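Local coordinates for fructose-1,6-bisphosphatase/inositol-1-monophosphatase (Thermotoga maritima, PDB 2P3N), which removes phosphate from inositol 1-phosphate, fructose 1,6-bisphosphate and several other phosphate monoesters with the help of magnesium ions, at residues E118-E123 / N180-G185; D5-L10 / L108-A113; I208-G213 / G221-A226. All coordinates share one frame; numbering follows the deposited sequence.

Interaction 1: residues E118-E123 / N180-G185; sequences ETLYAE and NAAYVG
The phenol ring of Tyr183 meets the carboxylate of Glu118 at its edge, in the plane of the ring, with the two flat groups turned 68° against each other; Leu120 CD2 also lies near that plane, 4.4 Å from Tyr183 CD1. The contact belongs to the alpha-beta-alpha-beta-alpha sandwich of the inositol monophosphatase family, in which helix 177-185 lies between the two sheets, on strand 118-123 of the large mixed sheet and strand 191-195 of the other. The axes of the two short segments pass 9.1 Å apart at 73°, so the helix runs across the strand and few residues of each touch the other. Tyr183 OH donates a hydrogen bond of 2.6 Å to Glu118 OE2, which receives it on its syn lone pair, the side of the other oxygen. The Glu118 chain is extended beyond CG (chi2 -176°) and thus carries its carboxylate out to the phenol. Its second oxygen, OE1, forms a salt bridge with Arg188, so the buried carboxylate is gripped by a charge as well as by a hydroxyl. Replacing this glutamate with an alanine would probably leave the Arg188 guanidinium without this counter-charge and the buried Tyr183 hydroxyl without its acceptor. Leu91 of a second subunit packs on Tyr183, which brings the contact close to a subunit interface of the tetramer. Nearer the helix backbone the contact turns apolar: Leu120 CD2 reaches Ala182 CB at 3.8 Å, and the same methyl lies 3.6 Å from Ala182 O.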
loop_
_atom_site.group_PDB
_atom_site.type_symbol
_atom_site.label_atom_id
_atom_site.label_comp_id
_atom_site.label_asym_id
_atom_site.label_seq_id
_atom_site.Cartn_x
_atom_site.Cartn_y
_atom_site.Cartn_z
ATOM N N GLU A 118 8.483 -2.287 1.069
ATOM C CA GLU A 118 9.657 -1.645 1.616
ATOM C C GLU A 118 10.852 -2.042 0.785
ATOM O O GLU A 118 11.121 -3.226 0.601
ATOM C CB GLU A 118 9.875 -2.088 3.051
ATOM C CG GLU A 118 8.710 -1.752 3.954
ATOM C CD GLU A 118 8.977 -2.115 5.390
ATOM O OE1 GLU A 118 8.337 -1.494 6.269
ATOM O OE2 GLU A 118 9.818 -3.017 5.634
ATOM N N THR A 119 11.553 -1.047 0.261
ATOM C CA THR A 119 12.731 -1.304 -0.540
ATOM C C THR A 119 13.891 -0.527 0.066
ATOM O O THR A 119 13.977 0.695 -0.052
ATOM C CB THR A 119 12.553 -0.877 -2.021
ATOM O OG1 THR A 119 11.309 -1.378 -2.534
ATOM C CG2 THR A 119 13.690 -1.473 -2.870
ATOM N N LEU A 120 14.773 -1.263 0.732
ATOM C CA LEU A 120 15.942 -0.697 1.365
ATOM C C LEU A 120 17.140 -1.017 0.476
ATOM O O LEU A 120 17.292 -2.147 0.024
ATOM C CB LEU A 120 16.104 -1.309 2.758
ATOM C CG LEU A 120 14.843 -1.080 3.597
ATOM C CD1 LEU A 120 13.933 -2.279 3.455
ATOM C CD2 LEU A 120 15.198 -0.870 5.057
ATOM N N TYR A 121 17.975 -0.023 0.200
ATOM C CA TYR A 121 19.144 -0.248 -0.644
ATOM C C TYR A 121 20.289 0.695 -0.333
ATOM O O TYR A 121 20.114 1.719 0.317
ATOM C CB TYR A 121 18.778 -0.101 -2.120
ATOM C CG TYR A 121 18.068 1.186 -2.431
ATOM C CD1 TYR A 121 16.701 1.324 -2.197
ATOM C CD2 TYR A 121 18.771 2.289 -2.906
ATOM C CE1 TYR A 121 16.050 2.534 -2.427
ATOM C CE2 TYR A 121 18.133 3.503 -3.137
ATOM C CZ TYR A 121 16.775 3.618 -2.895
ATOM O OH TYR A 121 16.156 4.820 -3.112
ATOM N N ALA A 122 21.470 0.340 -0.816
ATOM C CA ALA A 122 22.657 1.152 -0.607
ATOM C C ALA A 122 23.746 0.789 -1.599
ATOM O O ALA A 122 24.004 -0.386 -1.847
ATOM C CB ALA A 122 23.182 0.968 0.819
ATOM N N GLU A 123 24.359 1.810 -2.184
ATOM C CA GLU A 123 25.469 1.628 -3.105
ATOM C C GLU A 123 26.658 2.212 -2.315
ATOM O O GLU A 123 26.479 3.121 -1.495
ATOM C CB GLU A 123 25.212 2.395 -4.402
ATOM C CG GLU A 123 26.200 2.103 -5.506
ATOM C CD GLU A 123 25.706 2.598 -6.848
ATOM O OE1 GLU A 123 25.231 3.754 -6.918
ATOM O OE2 GLU A 123 25.791 1.835 -7.836
ATOM N N ASN A 180 16.088 -7.872 8.414
ATOM C CA ASN A 180 16.433 -7.485 9.779
ATOM C C ASN A 180 17.711 -6.684 9.831
ATOM O O ASN A 180 17.860 -5.808 10.677
ATOM C CB ASN A 180 16.576 -8.713 10.679
ATOM C CG ASN A 180 15.236 -9.276 11.115
ATOM O OD1 ASN A 180 15.169 -10.315 11.775
ATOM N ND2 ASN A 180 14.158 -8.588 10.749
ATOM N N ALA A 181 18.640 -6.991 8.934
ATOM C CA ALA A 181 19.905 -6.273 8.892
ATOM C C ALA A 181 19.630 -4.870 8.390
ATOM O O ALA A 181 20.157 -3.896 8.920
ATOM C CB ALA A 181 20.872 -6.974 7.962
ATOM N N ALA A 182 18.789 -4.787 7.360
ATOM C CA ALA A 182 18.404 -3.519 6.734
ATOM C C ALA A 182 17.616 -2.629 7.687
ATOM O O ALA A 182 17.685 -1.404 7.602
ATOM C CB ALA A 182 17.586 -3.784 5.484
ATOM N N TYR A 183 16.866 -3.246 8.591
ATOM C CA TYR A 183 16.094 -2.484 9.546
ATOM C C TYR A 183 17.000 -1.702 10.488
ATOM O O TYR A 183 16.615 -0.641 10.971
ATOM C CB TYR A 183 15.171 -3.410 10.341
ATOM C CG TYR A 183 13.802 -3.588 9.716
ATOM C CD1 TYR A 183 13.517 -3.075 8.441
ATOM C CD2 TYR A 183 12.797 -4.280 10.384
ATOM C CE1 TYR A 183 12.258 -3.253 7.845
ATOM C CE2 TYR A 183 11.541 -4.464 9.804
ATOM C CZ TYR A 183 11.278 -3.952 8.536
ATOM O OH TYR A 183 10.044 -4.157 7.955
ATOM N N VAL A 184 18.200 -2.213 10.755
ATOM C CA VAL A 184 19.108 -1.490 11.641
ATOM C C VAL A 184 19.619 -0.281 10.872
ATOM O O VAL A 184 19.799 0.801 11.432
ATOM C CB VAL A 184 20.330 -2.357 12.111
ATOM C CG1 VAL A 184 19.893 -3.782 12.426
ATOM C CG2 VAL A 184 21.432 -2.332 11.075
ATOM N N GLY A 185 19.843 -0.471 9.578
ATOM C CA GLY A 185 20.322 0.618 8.753
ATOM C C GLY A 185 19.294 1.728 8.670
ATOM O O GLY A 185 19.651 2.884 8.482
#

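Interaction 2: residues D5-L10 / L108-A113; sequences DFSIKL and LGVVHA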
loop_
_atom_site.group_PDB
_atom_site.type_symbol
_atom_site.label_atom_id
_atom_site.label_comp_id
_atom_site.label_asym_id
_atom_site.label_seq_id
_atom_site.Cartn_x
_atom_site.Cartn_y
_atom_site.Cartn_z
ATOM N N ASP A 5 19.721 0.845 -9.881
ATOM C CA ASP A 5 18.386 1.055 -10.435
ATOM C C ASP A 5 17.800 -0.234 -11.019
ATOM O O ASP A 5 16.603 -0.526 -10.871
ATOM C CB ASP A 5 18.456 2.135 -11.519
ATOM C CG ASP A 5 17.088 2.657 -11.916
ATOM O OD1 ASP A 5 16.778 2.701 -13.132
ATOM O OD2 ASP A 5 16.330 3.032 -11.003
ATOM N N PHE A 6 18.662 -0.982 -11.701
ATOM C CA PHE A 6 18.324 -2.254 -12.332
ATOM C C PHE A 6 17.867 -3.234 -11.263
ATOM O O PHE A 6 16.883 -3.945 -11.427
ATOM C CB PHE A 6 19.576 -2.799 -13.033
ATOM C CG PHE A 6 19.502 -4.255 -13.395
ATOM C CD1 PHE A 6 18.952 -4.663 -14.604
ATOM C CD2 PHE A 6 19.998 -5.225 -12.526
ATOM C CE1 PHE A 6 18.899 -6.026 -14.946
ATOM C CE2 PHE A 6 19.951 -6.590 -12.851
ATOM C CZ PHE A 6 19.401 -6.992 -14.062
ATOM N N SER A 7 18.610 -3.257 -10.166
ATOM C CA SER A 7 18.340 -4.137 -9.046
ATOM C C SER A 7 17.026 -3.800 -8.361
ATOM O O SER A 7 16.237 -4.681 -8.029
ATOM C CB SER A 7 19.489 -4.035 -8.042
ATOM O OG SER A 7 20.720 -4.392 -8.656
ATOM N N ILE A 8 16.801 -2.513 -8.134
ATOM C CA ILE A 8 15.579 -2.058 -7.496
ATOM C C ILE A 8 14.366 -2.453 -8.328
ATOM O O ILE A 8 13.425 -3.065 -7.808
ATOM C CB ILE A 8 15.590 -0.535 -7.321
ATOM C CG1 ILE A 8 16.678 -0.152 -6.313
ATOM C CG2 ILE A 8 14.224 -0.042 -6.854
ATOM C CD1 ILE A 8 16.973 1.338 -6.248
ATOM N N LYS A 9 14.390 -2.121 -9.614
ATOM C CA LYS A 9 13.273 -2.438 -10.485
ATOM C C LYS A 9 13.056 -3.929 -10.691
ATOM O O LYS A 9 11.932 -4.371 -10.884
ATOM C CB LYS A 9 13.465 -1.745 -11.827
ATOM C CG LYS A 9 13.612 -0.254 -11.651
ATOM C CD LYS A 9 13.632 0.495 -12.961
ATOM C CE LYS A 9 13.665 1.976 -12.677
ATOM N NZ LYS A 9 13.902 2.773 -13.897
ATOM N N LEU A 10 14.134 -4.700 -10.639
ATOM C CA LEU A 10 14.071 -6.147 -10.829
ATOM C C LEU A 10 13.422 -6.796 -9.626
ATOM O O LEU A 10 12.518 -7.611 -9.759
ATOM C CB LEU A 10 15.475 -6.731 -10.978
ATOM C CG LEU A 10 15.813 -7.769 -12.046
ATOM C CD1 LEU A 10 17.083 -8.470 -11.590
ATOM C CD2 LEU A 10 14.697 -8.778 -12.249
ATOM N N LEU A 108 27.090 -2.900 -3.850
ATOM C CA LEU A 108 25.687 -2.539 -3.947
ATOM C C LEU A 108 24.828 -3.567 -3.226
ATOM O O LEU A 108 25.136 -4.752 -3.221
ATOM C CB LEU A 108 25.324 -2.483 -5.435
ATOM C CG LEU A 108 23.945 -2.173 -6.012
ATOM C CD1 LEU A 108 24.082 -2.144 -7.523
ATOM C CD2 LEU A 108 22.906 -3.209 -5.594
ATOM N N GLY A 109 23.745 -3.104 -2.617
ATOM C CA GLY A 109 22.853 -4.008 -1.920
ATOM C C GLY A 109 21.415 -3.529 -1.996
ATOM O O GLY A 109 21.140 -2.336 -1.932
ATOM N N VAL A 110 20.486 -4.453 -2.163
ATOM C CA VAL A 110 19.084 -4.082 -2.206
ATOM C C VAL A 110 18.253 -5.203 -1.600
ATOM O O VAL A 110 18.487 -6.382 -1.874
ATOM C CB VAL A 110 18.621 -3.752 -3.652
ATOM C CG1 VAL A 110 19.216 -4.729 -4.623
ATOM C CG2 VAL A 110 17.105 -3.778 -3.734
ATOM N N VAL A 111 17.321 -4.825 -0.727
ATOM C CA VAL A 111 16.430 -5.778 -0.062
ATOM C C VAL A 111 15.010 -5.288 -0.335
ATOM O O VAL A 111 14.700 -4.118 -0.117
ATOM C CB VAL A 111 16.669 -5.823 1.486
ATOM C CG1 VAL A 111 15.719 -6.814 2.144
ATOM C CG2 VAL A 111 18.090 -6.218 1.784
ATOM N N HIS A 112 14.151 -6.170 -0.826
ATOM C CA HIS A 112 12.780 -5.775 -1.122
ATOM C C HIS A 112 11.727 -6.687 -0.491
ATOM O O HIS A 112 11.528 -7.815 -0.934
ATOM C CB HIS A 112 12.562 -5.699 -2.641
ATOM C CG HIS A 112 11.154 -5.368 -3.029
ATOM N ND1 HIS A 112 10.548 -4.180 -2.683
ATOM C CD2 HIS A 112 10.221 -6.084 -3.702
ATOM C CE1 HIS A 112 9.302 -4.180 -3.125
ATOM N NE2 HIS A 112 9.079 -5.322 -3.749
ATOM N N ALA A 113 11.068 -6.179 0.552
ATOM C CA ALA A 113 10.016 -6.915 1.242
ATOM C C ALA A 113 8.750 -6.561 0.485
ATOM O O ALA A 113 8.189 -5.480 0.654
ATOM C CB ALA A 113 9.917 -6.469 2.683
#
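Val110 turns CG1 into the cleft between its own backbone N and carbonyl carbon (chi1 41°), which carries this methyl to Ser7 CB, while CG2 faces Ile8. The pair belongs to an alpha/beta layer in which the N-terminal helix 2-21 packs on a face of the large mixed sheet of the phosphatase fold. The axes of the two short segments are 8.7 Å apart and only 15° from parallel. Ser7 and Ile8 both meet Val110. Val110 CG1 approaches Ser7 CB to 3.5 Å, tighter than usual van der Waals contact between two carbons. Ile8 is met more loosely, its CG1 standing 4.5 Å from Val110 CG2. No hydrogen bond links the two segments; van der Waals contact, mostly between carbons, carries the interaction. The hydroxyl of Ser7 turns back to its own helix and bonds to the carbonyl oxygen of Arg3, one turn earlier. Leu98, on the adjoining strand 95-102, touches both Ser7 and Val110 and extends this apolar patch across the sheet. On the outer side of the helix, Lys9 NZ makes a salt bridge of 3.0 Å with Asp5 OD1, and both side chains also bond to the backbone of Arg134 of a third subunit, tying this helix into the tetramer. Two residues before Val110, Leu108 sends its methyl CD2 to the serine oxygen, 3.9 Å from Ser7 OG.

Interaction 3: residues I208-G213 / G221-A226; sequences IVKEAG and GKEANA
A Schellman motif closes helix 199-211, and one residue of its last turn, Lys210, reaches from there toward the loop between strands 215-217 and 230-234. Gly213, with positive phi, is the C-prime residue of the motif: its N bonds to Lys210 O at 2.9 Å, and the N of the next residue bonds to Val209 O. The contact itself is one long salt bridge, Lys210 NZ standing 3.8 Å from Glu223 OE1. At this distance it is an electrostatic attraction without a hydrogen bond. The lysine chain bends at chi3 (-66°), and the extended glutamate crosses it at about a right angle, so the charged ends meet while the CA atoms of Lys210 and Glu223 stay 10.6 Å apart. Lys210 NZ also lies 4.4 Å from Ala224 O. Glu223 is exposed, and solvent would probably weaken the attraction. Beside this charged pair the packing is apolar: Lys210 and Val209 touch Val216 of strand 215-217, Val209 also meets Phe233 of strand 230-234, and Ala224 lies on Phe231 of that strand. The end of helix 199-211 thus lies against the five-stranded sheet, while Ile208 touches Ala122 of strand 118-123, placing the helix between the two sheets.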
loop_
_atom_site.group_PDB
_atom_site.type_symbol
_atom_site.label_atom_id
_atom_site.label_comp_id
_atom_site.label_asym_id
_atom_site.label_seq_id
_atom_site.Cartn_x
_atom_site.Cartn_y
_atom_site.Cartn_z
ATOM N N ILE A 208 24.276 -1.926 3.423
ATOM C CA ILE A 208 23.180 -1.049 3.815
ATOM C C ILE A 208 23.345 -0.550 5.245
ATOM O O ILE A 208 22.998 0.591 5.548
ATOM C CB ILE A 208 21.816 -1.759 3.682
ATOM C CG1 ILE A 208 21.470 -1.931 2.203
ATOM C CG2 ILE A 208 20.734 -0.962 4.402
ATOM C CD1 ILE A 208 20.325 -2.879 1.954
ATOM N N VAL A 209 23.870 -1.397 6.126
ATOM C CA VAL A 209 24.080 -0.997 7.512
ATOM C C VAL A 209 25.259 -0.031 7.640
ATOM O O VAL A 209 25.174 0.974 8.327
ATOM C CB VAL A 209 24.348 -2.208 8.413
ATOM C CG1 VAL A 209 24.597 -1.739 9.831
ATOM C CG2 VAL A 209 23.168 -3.155 8.374
ATOM N N LYS A 210 26.355 -0.336 6.964
ATOM C CA LYS A 210 27.537 0.506 7.019
ATOM C C LYS A 210 27.342 1.836 6.295
ATOM O O LYS A 210 27.816 2.871 6.768
ATOM C CB LYS A 210 28.743 -0.252 6.452
ATOM C CG LYS A 210 29.013 -1.573 7.176
ATOM C CD LYS A 210 30.367 -2.182 6.830
ATOM C CE LYS A 210 30.455 -2.611 5.374
ATOM N NZ LYS A 210 31.748 -3.299 5.082
ATOM N N GLU A 211 26.656 1.820 5.153
ATOM C CA GLU A 211 26.402 3.059 4.414
ATOM C C GLU A 211 25.431 3.938 5.197
ATOM O O GLU A 211 25.332 5.140 4.967
ATOM C CB GLU A 211 25.827 2.761 3.031
ATOM C CG GLU A 211 26.879 2.412 2.010
ATOM C CD GLU A 211 27.765 3.594 1.659
ATOM O OE1 GLU A 211 28.999 3.417 1.617
ATOM O OE2 GLU A 211 27.236 4.698 1.413
ATOM N N ALA A 212 24.712 3.318 6.127
ATOM C CA ALA A 212 23.768 4.026 6.985
ATOM C C ALA A 212 24.480 4.339 8.291
ATOM O O ALA A 212 23.830 4.542 9.320
ATOM C CB ALA A 212 22.545 3.165 7.265
ATOM N N GLY A 213 25.819 4.340 8.235
ATOM C CA GLY A 213 26.660 4.642 9.389
ATOM C C GLY A 213 26.774 3.626 10.520
ATOM O O GLY A 213 27.410 3.911 11.535
ATOM N N GLY A 221 34.321 -9.108 16.974
ATOM C CA GLY A 221 34.338 -7.655 16.924
ATOM C C GLY A 221 35.168 -7.127 15.769
ATOM O O GLY A 221 35.282 -5.913 15.558
ATOM N N LYS A 222 35.752 -8.048 15.015
ATOM C CA LYS A 222 36.581 -7.693 13.878
ATOM C C LYS A 222 35.699 -7.535 12.647
ATOM O O LYS A 222 35.017 -8.473 12.242
ATOM C CB LYS A 222 37.631 -8.781 13.652
ATOM C CG LYS A 222 38.600 -8.962 14.827
ATOM C CD LYS A 222 39.460 -7.718 15.039
ATOM C CE LYS A 222 40.644 -8.003 15.947
ATOM N NZ LYS A 222 41.626 -6.875 15.934
ATOM N N GLU A 223 35.714 -6.339 12.069
ATOM C CA GLU A 223 34.917 -6.009 10.889
ATOM C C GLU A 223 34.651 -7.188 9.960
ATOM O O GLU A 223 35.582 -7.804 9.440
ATOM C CB GLU A 223 35.595 -4.889 10.109
ATOM C CG GLU A 223 34.851 -4.496 8.855
ATOM C CD GLU A 223 35.311 -3.165 8.317
ATOM O OE1 GLU A 223 34.827 -2.758 7.241
ATOM O OE2 GLU A 223 36.157 -2.527 8.978
ATOM N N ALA A 224 33.371 -7.482 9.738
ATOM C CA ALA A 224 32.969 -8.600 8.891
ATOM C C ALA A 224 32.833 -8.256 7.412
ATOM O O ALA A 224 32.706 -7.094 7.039
ATOM C CB ALA A 224 31.661 -9.185 9.403
ATOM N N ASN A 225 32.874 -9.291 6.578
ATOM C CA ASN A 225 32.732 -9.141 5.136
ATOM C C ASN A 225 31.687 -10.152 4.686
ATOM O O ASN A 225 31.234 -10.970 5.486
ATOM C CB ASN A 225 34.063 -9.394 4.416
ATOM C CG ASN A 225 34.519 -10.839 4.511
ATOM O OD1 ASN A 225 34.708 -11.379 5.602
ATOM N ND2 ASN A 225 34.706 -11.471 3.360
ATOM N N ALA A 226 31.311 -10.099 3.411
ATOM C CA ALA A 226 30.289 -10.991 2.857
ATOM C C ALA A 226 30.505 -12.477 3.144
ATOM O O ALA A 226 29.571 -13.282 3.044
ATOM C CB ALA A 226 30.178 -10.767 1.339
#

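How the interactions relate
Interactions 1 and 2 share the large sheet and have centres about 10 Å apart: strands 105-113 and 118-123 are antiparallel neighbours, joined by probable hydrogen bonds such as Leu120 O to Val111 N, 2.8 Å. Helix 177-185 of interaction 1 then packs on helix 199-211 of interaction 3, where Val184 packs on Val209; those two centres are about 12 Å apart. Ile208 CD1 reaches Val111 CG2 at 4.0 Å, linking interactions 2 and 3. The side chain of Val110 lies about 10 Å from that of the magnesium ligand Asp79, and the side chain of Tyr183 about 8 Å from that of Arg172, a probable substrate-binding residue; interaction 3 is remote from these sites.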